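PDB 3FNR: arginine--tRNA ligase from Campylobacter jejuni, which catalyses the ATP-dependent attachment of L-arginine to tRNA(Arg), releasing AMP and diphosphate, as a class I aminoacyl-tRNA synthetase. Local coordinates for residues 417-422 with 427-432; 14-19 with 435-440; 96-101 with 117-122; 37-40 with 44-47. The protein carries 1 engineered substitution. All blocks are in the same frame, centred on the assembly; numbering follows the deposited sequence.

How the contacts relate
Following the chain from the N terminus, helix 5-17 supplies the first half of contact 2, whose partner segment 435-440 comes near the far end of the protein. Contact 2 closes a loop of some 415 residues that encloses the other three contacts and joins the N-terminal helix to the anticodon-binding domain. Contact 4 (37-40 with 44-47) closes a short loop after strand 31-35, in the catalytic domain; contact 3 (96-101 with 117-122) then joins helices 80-98 and 113-126, its centre about 24 Å from that of contact 4. Contact 1 (417-422 with 427-432) closes a tight loop at the start of helix 425-445. No loops cross. Contacts 1 and 2 share helix 425-445 and touch where K430 meets L16.

Contact 1 (417-422 with 427-432); sequences NKVVGS and DLLKLF. With SO4 (sulfate ion), chain D.
V419 and L429 meet through methyl groups, V419 CG1 lying 3.9 Å from L429 CD2. The other branch of V419 serves a second partner: with CG1 anti to the backbone N (chi1 176°), CG2 is turned to the F432 ring, 3.9 Å from F432 CE1, and also touches L428 CD1. The valine thus spreads its two methyls over three residues of helix 425-445. L428 CD1 also packs on polar atoms, 3.4 Å from K418 O and 3.9 Å from S422 OG. F410 and Y414, both from helix 398-416, add edge-to-face rings against F432.

This is a helix-loop-helix connection in the DALR anticodon-binding domain. The loop returns through a type II beta turn from V419 to S422, with G421 at its third position (phi 95°). Two donors of S422 bind V419 O: the hydroxyl OG at 3.0 Å and the backbone N at 3.2 Å. Both arrive from the same face of the carbonyl plane, holding the turn shut at its ends.

Facing away from the helix, backbone N-H groups bind a sulfate, probably from the crystallisation liquor. V420 N reaches sulfate O1 at 2.7 Å in a nearly straight bond (165°). V419 N reaches sulfate O3 at 3.0 Å. A weak second bond runs from V419 N to sulfate O1. Y414 OH and K353 NZ also hydrogen-bond to this anion.

Contact 2 (14-19 with 435-440); sequences QALTNP and VALSIK
P19 and L437 have the nearest CA atoms, 7.3 Å apart. Segment 14-19 is the last part of helix 5-17 and the turn beyond it: N18 is the first residue to leave helical angles (phi -127°), and the chain bends there to bring P19 round to L437. Segment 435-440 is regular helix throughout, from the middle of helix 425-445.

One side chain carries the contact from the second helix. L437 has its CG anti to the backbone N (chi1 179°), and its two methyls fork between the helix end and the proline after it. CD1 of L437 takes P19, lying 3.9 Å from P19 CB and 3.8 Å from P19 O. CD2 of L437 takes the helix, 3.7 Å from A15 O, with A15 CB and L16 CD2 both at 4.3 Å from it. F22, in the loop that follows, touches both A15 and L437, while L16 also meets K430 and S433 further back along helix 425-445. The contact is part of the packing of helix 5-17 on the anticodon-binding domain, joining segments more than 400 residues apart in sequence.

The closest contacts are all of L437 methyls with aliphatic carbon or carbonyl oxygen. With neither hydrogen bonds nor charge pairs between the segments, the contact rests on van der Waals packing and the partial burial of apolar surface, without the directionality of polar bonds.

Contact 3 (96-101 with 117-122); sequences ESILHE and DLAKEA
I98 reaches across to A119 and K120, and the end of its side chain, CD1, does all of the touching. The apolar part has two pieces. I98 CD1 lies 4.1 Å from A119 CB, and 3.9 Å from K120 CG on the next residue. Its extended chi2 (166°) carries CD1 out from the branch point to the surface of the opposite helix. Of the K120 side chain, CG does the touching, and the amino end leads away from the contact.

Against the backbone the same methyl, I98 CD1, sits closer, 3.5 Å from A119 O and 3.8 Å from K120 N, over the peptide that links these two residues. Because CD1 is a methyl, its contacts with these polar atoms are van der Waals ones. Segment 117-122 is regular helix: A122 N donates to L118 O at 2.8 Å, and E121 N to D117 O at 3.0 Å. The backbones themselves stay apart, the nearest CA atoms, of I98 and K120, being 7.6 Å from each other.

The contact lies near the C-terminal end of helix 80-98, which is widened there by a pi-type turn; H100 is the first residue to leave helical angles, with a positive phi (61°). A119 also packs on S93 and V94, earlier on helix 80-98, F123 touches I98 and L99, and L118 touches W142 and M147, so helix 113-126 packs against both helix 80-98 and helix 136-157 within the catalytic domain.

Contact 4 (37-40 with 44-47); sequences VSAN and PLHI
The meeting of V37 and A39 with L45 is a small, buried apolar contact in the loop that carries the 'HIGH' motif of a class I synthetase. It sits between strand 31-35 and helix 50-65 of the Rossmann-like catalytic domain. Residues A39 to H49 make up the motif, which reads H46-I47-G48-H49 at its end, and V37 lies just before it. In class I enzymes this motif helps bind ATP and promotes amino acid activation, and it probably does so here.

Both segments lack regular secondary structure, and the chain folds back between them so that the CA atoms of A39 and L45 come within 7.2 Å. L45 reaches toward segment 37-40 with CG anti to its carbonyl carbon (chi1 -64°) and the chain extended beyond (chi2 -176°), which brings one methyl, CD2, over to the other segment. There it meets two small apolar groups, and the two segments together bury 89 Å². I151 and L155 of helix 136-157, with M296, enclose L45 further.

Polar bonds also hold the loop: the L45 backbone N donates to N154 OD1, a backbone bond joins L45 to M296, A39 O takes a bond from Y74 OH, and S38 OG is bonded to E35 OE2 and Y75 N. The imidazole of H46, which takes no part in the contact, stacks on the ring of F293.

Of the two partners of L45 CD2, A39 CB is the nearer at 3.7 Å, with V37 CG1 at 4.3 Å.

Contact 1 (417-422 with 427-432)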
loop_
_atom_site.group_PDB
_atom_site.type_symbol
_atom_site.label_atom_id
_atom_site.label_comp_id
_atom_site.label_asym_id
_atom_site.label_seq_id
_atom_site.Cartn_x
_atom_site.Cartn_y
_atom_site.Cartn_z
ATOM N N ASN A 417 -17.601 -34.402 1.635
ATOM C CA ASN A 417 -19.044 -34.261 1.754
ATOM C C ASN A 417 -19.746 -34.117 0.412
ATOM O O ASN A 417 -19.451 -33.207 -0.363
ATOM C CB ASN A 417 -19.409 -33.102 2.688
ATOM C CG ASN A 417 -19.084 -33.399 4.149
ATOM O OD1 ASN A 417 -19.937 -33.858 4.909
ATOM N ND2 ASN A 417 -17.848 -33.144 4.541
ATOM N N LYS A 418 -20.666 -35.035 0.140
ATOM C CA LYS A 418 -21.471 -34.998 -1.073
ATOM C C LYS A 418 -22.535 -33.921 -0.908
ATOM O O LYS A 418 -23.148 -33.813 0.153
ATOM C CB LYS A 418 -22.121 -36.365 -1.298
ATOM C CG LYS A 418 -22.226 -36.808 -2.752
ATOM C CD LYS A 418 -23.424 -36.194 -3.458
ATOM C CE LYS A 418 -23.968 -37.119 -4.530
ATOM N NZ LYS A 418 -25.049 -37.994 -3.996
ATOM N N VAL A 419 -22.760 -33.124 -1.949
ATOM C CA VAL A 419 -23.666 -31.977 -1.835
ATOM C C VAL A 419 -24.935 -32.113 -2.668
ATOM O O VAL A 419 -26.025 -32.241 -2.105
ATOM C CB VAL A 419 -22.932 -30.636 -2.119
ATOM C CG1 VAL A 419 -23.902 -29.449 -2.089
ATOM C CG2 VAL A 419 -21.817 -30.430 -1.100
ATOM N N VAL A 420 -24.791 -32.087 -3.993
ATOM C CA VAL A 420 -25.935 -32.097 -4.909
ATOM C C VAL A 420 -26.610 -33.461 -4.833
ATOM O O VAL A 420 -25.946 -34.485 -4.928
ATOM C CB VAL A 420 -25.512 -31.765 -6.375
ATOM C CG1 VAL A 420 -26.717 -31.754 -7.316
ATOM C CG2 VAL A 420 -24.796 -30.424 -6.436
ATOM N N GLY A 421 -27.921 -33.459 -4.611
ATOM C CA GLY A 421 -28.688 -34.691 -4.492
ATOM C C GLY A 421 -28.901 -35.175 -3.069
ATOM O O GLY A 421 -29.822 -35.962 -2.815
ATOM N N SER A 422 -28.068 -34.711 -2.136
ATOM C CA SER A 422 -28.174 -35.151 -0.743
ATOM C C SER A 422 -29.375 -34.513 -0.041
ATOM O O SER A 422 -29.903 -33.506 -0.510
ATOM C CB SER A 422 -26.877 -34.890 0.020
ATOM O OG SER A 422 -26.806 -33.548 0.460
ATOM N N ASP A 427 -28.674 -26.975 3.276
ATOM C CA ASP A 427 -27.830 -26.692 4.443
ATOM C C ASP A 427 -26.377 -26.510 4.036
ATOM O O ASP A 427 -25.719 -25.544 4.442
ATOM C CB ASP A 427 -27.921 -27.832 5.464
ATOM C CG ASP A 427 -28.998 -27.610 6.518
ATOM O OD1 ASP A 427 -29.724 -26.598 6.459
ATOM O OD2 ASP A 427 -29.110 -28.451 7.431
ATOM N N LEU A 428 -25.889 -27.440 3.224
ATOM C CA LEU A 428 -24.511 -27.413 2.740
ATOM C C LEU A 428 -24.262 -26.242 1.791
ATOM O O LEU A 428 -23.255 -25.556 1.909
ATOM C CB LEU A 428 -24.148 -28.739 2.078
ATOM C CG LEU A 428 -24.172 -29.955 3.011
ATOM C CD1 LEU A 428 -24.113 -31.253 2.209
ATOM C CD2 LEU A 428 -23.032 -29.890 4.006
ATOM N N LEU A 429 -25.187 -26.015 0.865
ATOM C CA LEU A 429 -25.107 -24.864 -0.026
ATOM C C LEU A 429 -25.091 -23.535 0.734
ATOM O O LEU A 429 -24.279 -22.665 0.424
ATOM C CB LEU A 429 -26.239 -24.888 -1.053
ATOM C CG LEU A 429 -26.129 -25.962 -2.140
ATOM C CD1 LEU A 429 -27.368 -25.947 -3.026
ATOM C CD2 LEU A 429 -24.860 -25.800 -2.977
ATOM N N LYS A 430 -25.967 -23.390 1.730
ATOM C CA LYS A 430 -26.032 -22.157 2.527
ATOM C C LYS A 430 -24.715 -21.934 3.271
ATOM O O LYS A 430 -24.192 -20.814 3.299
ATOM C CB LYS A 430 -27.200 -22.182 3.509
ATOM C CG LYS A 430 -27.487 -20.830 4.172
ATOM C CD LYS A 430 -28.562 -20.950 5.246
ATOM C CE LYS A 430 -28.633 -19.713 6.116
ATOM N NZ LYS A 430 -29.820 -19.757 7.017
ATOM N N LEU A 431 -24.187 -23.013 3.848
ATOM C CA LEU A 431 -22.871 -22.998 4.442
ATOM C C LEU A 431 -21.863 -22.468 3.428
ATOM O O LEU A 431 -21.135 -21.524 3.723
ATOM C CB LEU A 431 -22.462 -24.399 4.903
ATOM C CG LEU A 431 -21.026 -24.547 5.418
ATOM C CD1 LEU A 431 -20.785 -23.655 6.608
ATOM C CD2 LEU A 431 -20.712 -25.976 5.786
ATOM N N PHE A 432 -21.859 -23.060 2.235
ATOM C CA PHE A 432 -20.904 -22.710 1.183
ATOM C C PHE A 432 -21.041 -21.253 0.766
ATOM O O PHE A 432 -20.034 -20.584 0.527
ATOM C CB PHE A 432 -21.069 -23.628 -0.034
ATOM C CG PHE A 432 -20.508 -25.021 0.155
ATOM C CD1 PHE A 432 -20.271 -25.825 -0.950
ATOM C CD2 PHE A 432 -20.209 -25.526 1.422
ATOM C CE1 PHE A 432 -19.766 -27.105 -0.803
ATOM C CE2 PHE A 432 -19.708 -26.814 1.583
ATOM C CZ PHE A 432 -19.484 -27.602 0.470
HETATM S S SO4 D . -21.034 -32.872 -5.289
HETATM O O1 SO4 D . -22.410 -32.418 -5.194
HETATM O O2 SO4 D . -20.261 -31.861 -6.000
HETATM O O3 SO4 D . -20.478 -33.096 -3.962
HETATM O O4 SO4 D . -20.994 -34.135 -6.013
#

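Contact 2 (14-19 with 435-440)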
loop_
_atom_site.group_PDB
_atom_site.type_symbol
_atom_site.label_atom_id
_atom_site.label_comp_id
_atom_site.label_asym_id
_atom_site.label_seq_id
_atom_site.Cartn_x
_atom_site.Cartn_y
_atom_site.Cartn_z
ATOM N N GLN A 14 -28.261 -12.882 8.742
ATOM C CA GLN A 14 -27.968 -11.444 8.727
ATOM C C GLN A 14 -26.887 -11.090 7.715
ATOM O O GLN A 14 -26.995 -10.088 7.004
ATOM C CB GLN A 14 -27.565 -10.966 10.117
ATOM C CG GLN A 14 -28.731 -10.946 11.104
ATOM C CD GLN A 14 -28.286 -10.966 12.554
ATOM O OE1 GLN A 14 -29.012 -11.449 13.429
ATOM N NE2 GLN A 14 -27.085 -10.445 12.819
ATOM N N ALA A 15 -25.856 -11.929 7.662
ATOM C CA ALA A 15 -24.763 -11.789 6.719
ATOM C C ALA A 15 -25.243 -11.922 5.280
ATOM O O ALA A 15 -24.856 -11.138 4.418
ATOM C CB ALA A 15 -23.700 -12.833 7.011
ATOM N N LEU A 16 -26.093 -12.914 5.027
ATOM C CA LEU A 16 -26.527 -13.219 3.665
ATOM C C LEU A 16 -27.655 -12.316 3.140
ATOM O O LEU A 16 -27.818 -12.177 1.926
ATOM C CB LEU A 16 -26.913 -14.697 3.538
ATOM C CG LEU A 16 -25.814 -15.734 3.788
ATOM C CD1 LEU A 16 -26.448 -17.099 4.022
ATOM C CD2 LEU A 16 -24.806 -15.781 2.645
ATOM N N THR A 17 -28.430 -11.723 4.048
ATOM C CA THR A 17 -29.506 -10.798 3.674
ATOM C C THR A 17 -28.920 -9.465 3.193
ATOM O O THR A 17 -29.445 -8.845 2.265
ATOM C CB THR A 17 -30.503 -10.582 4.842
ATOM O OG1 THR A 17 -30.997 -11.854 5.284
ATOM C CG2 THR A 17 -31.698 -9.712 4.429
ATOM N N ASN A 18 -27.820 -9.041 3.810
ATOM C CA ASN A 18 -27.118 -7.821 3.392
ATOM C C ASN A 18 -25.640 -8.110 3.144
ATOM O O ASN A 18 -24.799 -7.719 3.957
ATOM C CB ASN A 18 -27.247 -6.724 4.456
ATOM C CG ASN A 18 -28.652 -6.608 5.016
ATOM O OD1 ASN A 18 -29.513 -5.951 4.430
ATOM N ND2 ASN A 18 -28.885 -7.240 6.166
ATOM N N PRO A 19 -25.313 -8.778 2.017
ATOM C CA PRO A 19 -23.946 -9.263 1.816
ATOM C C PRO A 19 -22.888 -8.159 1.756
ATOM O O PRO A 19 -21.776 -8.364 2.234
ATOM C CB PRO A 19 -24.025 -10.030 0.494
ATOM C CG PRO A 19 -25.228 -9.515 -0.192
ATOM C CD PRO A 19 -26.185 -9.102 0.871
ATOM N N VAL A 435 -19.144 -19.162 3.167
ATOM C CA VAL A 435 -17.697 -19.299 2.932
ATOM C C VAL A 435 -17.261 -18.455 1.724
ATOM O O VAL A 435 -16.273 -17.726 1.791
ATOM C CB VAL A 435 -17.282 -20.783 2.742
ATOM C CG1 VAL A 435 -15.786 -20.922 2.465
ATOM C CG2 VAL A 435 -17.665 -21.610 3.981
ATOM N N ALA A 436 -18.024 -18.538 0.638
ATOM C CA ALA A 436 -17.775 -17.725 -0.545
ATOM C C ALA A 436 -17.793 -16.230 -0.210
ATOM O O ALA A 436 -16.986 -15.467 -0.741
ATOM C CB ALA A 436 -18.791 -18.043 -1.635
ATOM N N LEU A 437 -18.690 -15.836 0.693
ATOM C CA LEU A 437 -18.850 -14.440 1.078
ATOM C C LEU A 437 -17.666 -13.918 1.891
ATOM O O LEU A 437 -17.213 -12.799 1.657
ATOM C CB LEU A 437 -20.171 -14.230 1.829
ATOM C CG LEU A 437 -20.508 -12.824 2.351
ATOM C CD1 LEU A 437 -20.596 -11.790 1.223
ATOM C CD2 LEU A 437 -21.771 -12.843 3.182
ATOM N N SER A 438 -17.166 -14.733 2.820
ATOM C CA SER A 438 -15.969 -14.402 3.594
ATOM C C SER A 438 -14.725 -14.301 2.717
ATOM O O SER A 438 -13.891 -13.421 2.926
ATOM C CB SER A 438 -15.740 -15.430 4.693
ATOM O OG SER A 438 -16.805 -15.389 5.626
ATOM N N ILE A 439 -14.609 -15.193 1.734
ATOM C CA ILE A 439 -13.471 -15.177 0.818
ATOM C C ILE A 439 -13.487 -13.872 0.020
ATOM O O ILE A 439 -12.489 -13.130 0.005
ATOM C CB ILE A 439 -13.450 -16.435 -0.096
ATOM C CG1 ILE A 439 -13.009 -17.654 0.719
ATOM C CG2 ILE A 439 -12.522 -16.246 -1.294
ATOM C CD1 ILE A 439 -13.153 -18.972 0.010
ATOM N N LYS A 440 -14.647 -13.574 -0.563
ATOM C CA LYS A 440 -14.871 -12.376 -1.372
ATOM C C LYS A 440 -14.640 -11.080 -0.591
ATOM O O LYS A 440 -13.930 -10.190 -1.060
ATOM C CB LYS A 440 -16.290 -12.402 -1.954
ATOM C CG LYS A 440 -16.649 -11.182 -2.778
ATOM C CD LYS A 440 -17.663 -11.533 -3.844
ATOM C CE LYS A 440 -19.046 -11.067 -3.476
ATOM N NZ LYS A 440 -19.228 -9.662 -3.923
#

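Contact 3 (96-101 with 117-122)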
loop_
_atom_site.group_PDB
_atom_site.type_symbol
_atom_site.label_atom_id
_atom_site.label_comp_id
_atom_site.label_asym_id
_atom_site.label_seq_id
_atom_site.Cartn_x
_atom_site.Cartn_y
_atom_site.Cartn_z
ATOM N N GLU A 96 21.751 12.300 -27.402
ATOM C CA GLU A 96 22.513 11.125 -27.825
ATOM C C GLU A 96 21.712 10.070 -28.583
ATOM O O GLU A 96 22.223 9.475 -29.530
ATOM C CB GLU A 96 23.240 10.486 -26.641
ATOM C CG GLU A 96 24.525 9.764 -27.035
ATOM C CD GLU A 96 25.253 9.148 -25.852
ATOM O OE1 GLU A 96 26.441 9.480 -25.649
ATOM O OE2 GLU A 96 24.639 8.333 -25.126
ATOM N N SER A 97 20.467 9.833 -28.174
ATOM C CA SER A 97 19.647 8.796 -28.814
ATOM C C SER A 97 18.752 9.322 -29.944
ATOM O O SER A 97 18.326 8.552 -30.810
ATOM C CB SER A 97 18.835 7.996 -27.776
ATOM O OG SER A 97 17.674 8.687 -27.341
ATOM N N ILE A 98 18.477 10.625 -29.938
ATOM C CA ILE A 98 17.617 11.244 -30.955
ATOM C C ILE A 98 18.425 12.193 -31.854
ATOM O O ILE A 98 18.228 12.225 -33.074
ATOM C CB ILE A 98 16.380 11.960 -30.317
ATOM C CG1 ILE A 98 15.539 10.960 -29.509
ATOM C CG2 ILE A 98 15.510 12.651 -31.381
ATOM C CD1 ILE A 98 14.511 11.598 -28.582
ATOM N N LEU A 99 19.347 12.935 -31.246
ATOM C CA LEU A 99 20.168 13.907 -31.972
ATOM C C LEU A 99 21.577 13.403 -32.325
ATOM O O LEU A 99 22.294 14.054 -33.089
ATOM C CB LEU A 99 20.222 15.236 -31.209
ATOM C CG LEU A 99 19.426 16.441 -31.724
ATOM C CD1 LEU A 99 18.012 16.074 -32.141
ATOM C CD2 LEU A 99 19.412 17.554 -30.680
ATOM N N HIS A 100 21.951 12.254 -31.754
ATOM C CA HIS A 100 23.166 11.486 -32.110
ATOM C C HIS A 100 24.525 12.174 -31.928
ATOM O O HIS A 100 25.480 11.840 -32.636
ATOM C CB HIS A 100 23.079 10.912 -33.538
ATOM C CG HIS A 100 21.853 10.095 -33.803
ATOM N ND1 HIS A 100 21.658 8.843 -33.259
ATOM C CD2 HIS A 100 20.770 10.341 -34.579
ATOM C CE1 HIS A 100 20.501 8.360 -33.677
ATOM N NE2 HIS A 100 19.943 9.249 -34.479
ATOM N N GLU A 101 24.632 13.113 -30.989
ATOM C CA GLU A 101 25.944 13.695 -30.679
ATOM C C GLU A 101 26.614 13.058 -29.458
ATOM O O GLU A 101 25.943 12.482 -28.597
ATOM C CB GLU A 101 25.893 15.225 -30.536
ATOM C CG GLU A 101 24.984 15.770 -29.436
ATOM C CD GLU A 101 23.780 16.501 -29.994
ATOM O OE1 GLU A 101 23.266 16.070 -31.042
ATOM O OE2 GLU A 101 23.354 17.513 -29.395
ATOM N N ASP A 117 11.878 6.938 -23.752
ATOM C CA ASP A 117 10.481 7.097 -24.195
ATOM C C ASP A 117 9.981 8.521 -23.947
ATOM O O ASP A 117 9.283 9.111 -24.778
ATOM C CB ASP A 117 9.553 6.106 -23.476
ATOM C CG ASP A 117 9.880 4.650 -23.782
ATOM O OD1 ASP A 117 9.327 3.771 -23.084
ATOM O OD2 ASP A 117 10.694 4.378 -24.695
ATOM N N LEU A 118 10.360 9.050 -22.788
ATOM C CA LEU A 118 9.995 10.383 -22.350
ATOM C C LEU A 118 10.727 11.445 -23.170
ATOM O O LEU A 118 10.161 12.496 -23.465
ATOM C CB LEU A 118 10.327 10.520 -20.863
ATOM C CG LEU A 118 9.805 11.664 -20.001
ATOM C CD1 LEU A 118 8.291 11.794 -20.078
ATOM C CD2 LEU A 118 10.257 11.416 -18.576
ATOM N N ALA A 119 11.980 11.154 -23.534
ATOM C CA ALA A 119 12.767 11.994 -24.440
ATOM C C ALA A 119 12.148 12.093 -25.838
ATOM O O ALA A 119 12.215 13.142 -26.478
ATOM C CB ALA A 119 14.173 11.468 -24.540
ATOM N N LYS A 120 11.561 10.990 -26.303
ATOM C CA LYS A 120 10.842 10.955 -27.575
ATOM C C LYS A 120 9.545 11.743 -27.482
ATOM O O LYS A 120 9.130 12.379 -28.454
ATOM C CB LYS A 120 10.547 9.516 -28.000
ATOM C CG LYS A 120 11.734 8.790 -28.620
ATOM C CD LYS A 120 11.318 7.467 -29.269
ATOM C CE LYS A 120 10.603 7.686 -30.605
ATOM N NZ LYS A 120 10.226 6.405 -31.269
ATOM N N GLU A 121 8.907 11.685 -26.312
ATOM C CA GLU A 121 7.726 12.492 -26.024
ATOM C C GLU A 121 8.099 13.967 -25.966
ATOM O O GLU A 121 7.348 14.815 -26.449
ATOM C CB GLU A 121 7.080 12.070 -24.701
ATOM C CG GLU A 121 5.855 11.177 -24.827
ATOM C CD GLU A 121 5.206 10.880 -23.474
ATOM O OE1 GLU A 121 4.018 11.230 -23.289
ATOM O OE2 GLU A 121 5.887 10.305 -22.591
ATOM N N ALA A 122 9.266 14.253 -25.386
ATOM C CA ALA A 122 9.768 15.618 -25.227
ATOM C C ALA A 122 10.109 16.264 -26.565
ATOM O O ALA A 122 9.741 17.412 -26.817
ATOM C CB ALA A 122 10.981 15.640 -24.297
#

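Contact 4 (37-40 with 44-47)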
loop_
_atom_site.group_PDB
_atom_site.type_symbol
_atom_site.label_atom_id
_atom_site.label_comp_id
_atom_site.label_asym_id
_atom_site.label_seq_id
_atom_site.Cartn_x
_atom_site.Cartn_y
_atom_site.Cartn_z
ATOM N N VAL A 37 4.063 5.770 0.465
ATOM C CA VAL A 37 4.747 5.709 -0.829
ATOM C C VAL A 37 5.649 6.930 -0.990
ATOM O O VAL A 37 6.848 6.829 -0.727
ATOM C CB VAL A 37 3.804 5.481 -2.073
ATOM C CG1 VAL A 37 4.628 5.153 -3.306
ATOM C CG2 VAL A 37 2.808 4.344 -1.821
ATOM N N SER A 38 5.071 8.062 -1.405
ATOM C CA SER A 38 5.780 9.350 -1.525
ATOM C C SER A 38 7.132 9.251 -2.210
ATOM O O SER A 38 8.116 9.787 -1.720
ATOM C CB SER A 38 5.963 10.003 -0.150
ATOM O OG SER A 38 4.711 10.295 0.443
ATOM N N ALA A 39 7.182 8.540 -3.331
ATOM C CA ALA A 39 8.418 8.379 -4.078
ATOM C C ALA A 39 8.681 9.630 -4.912
ATOM O O ALA A 39 7.739 10.315 -5.325
ATOM C CB ALA A 39 8.329 7.168 -4.965
ATOM N N ASN A 40 9.957 9.927 -5.138
ATOM C CA ASN A 40 10.361 11.037 -6.003
ATOM C C ASN A 40 9.795 10.901 -7.409
ATOM O O ASN A 40 9.838 9.814 -7.976
ATOM C CB ASN A 40 11.879 11.113 -6.063
ATOM C CG ASN A 40 12.491 11.471 -4.728
ATOM O OD1 ASN A 40 11.853 12.107 -3.883
ATOM N ND2 ASN A 40 13.732 11.065 -4.527
ATOM N N PRO A 44 9.593 5.579 -12.676
ATOM C CA PRO A 44 8.575 4.617 -12.250
ATOM C C PRO A 44 8.942 4.032 -10.888
ATOM O O PRO A 44 10.115 4.068 -10.494
ATOM C CB PRO A 44 8.641 3.530 -13.327
ATOM C CG PRO A 44 10.030 3.625 -13.882
ATOM C CD PRO A 44 10.389 5.079 -13.813
ATOM N N LEU A 45 7.943 3.511 -10.180
ATOM C CA LEU A 45 8.149 2.937 -8.852
ATOM C C LEU A 45 9.082 1.732 -8.881
ATOM O O LEU A 45 8.956 0.849 -9.726
ATOM C CB LEU A 45 6.811 2.559 -8.214
ATOM C CG LEU A 45 5.847 3.709 -7.922
ATOM C CD1 LEU A 45 4.610 3.207 -7.209
ATOM C CD2 LEU A 45 6.531 4.780 -7.096
ATOM N N HIS A 46 10.045 1.727 -7.970
ATOM C CA HIS A 46 10.915 0.582 -7.804
ATOM C C HIS A 46 10.166 -0.470 -6.995
ATOM O O HIS A 46 9.130 -0.175 -6.388
ATOM C CB HIS A 46 12.210 0.996 -7.115
ATOM C CG HIS A 46 13.032 1.967 -7.908
ATOM N ND1 HIS A 46 13.922 2.842 -7.320
ATOM C CD2 HIS A 46 13.093 2.207 -9.240
ATOM C CE1 HIS A 46 14.500 3.572 -8.257
ATOM N NE2 HIS A 46 14.014 3.208 -9.430
ATOM N N ILE A 47 10.681 -1.695 -6.999
ATOM C CA ILE A 47 10.048 -2.803 -6.289
ATOM C C ILE A 47 10.088 -2.616 -4.764
ATOM O O ILE A 47 9.183 -3.061 -4.068
ATOM C CB ILE A 47 10.611 -4.192 -6.753
ATOM C CG1 ILE A 47 9.726 -5.353 -6.277
ATOM C CG2 ILE A 47 12.062 -4.388 -6.330
ATOM C CD1 ILE A 47 8.252 -5.238 -6.666
#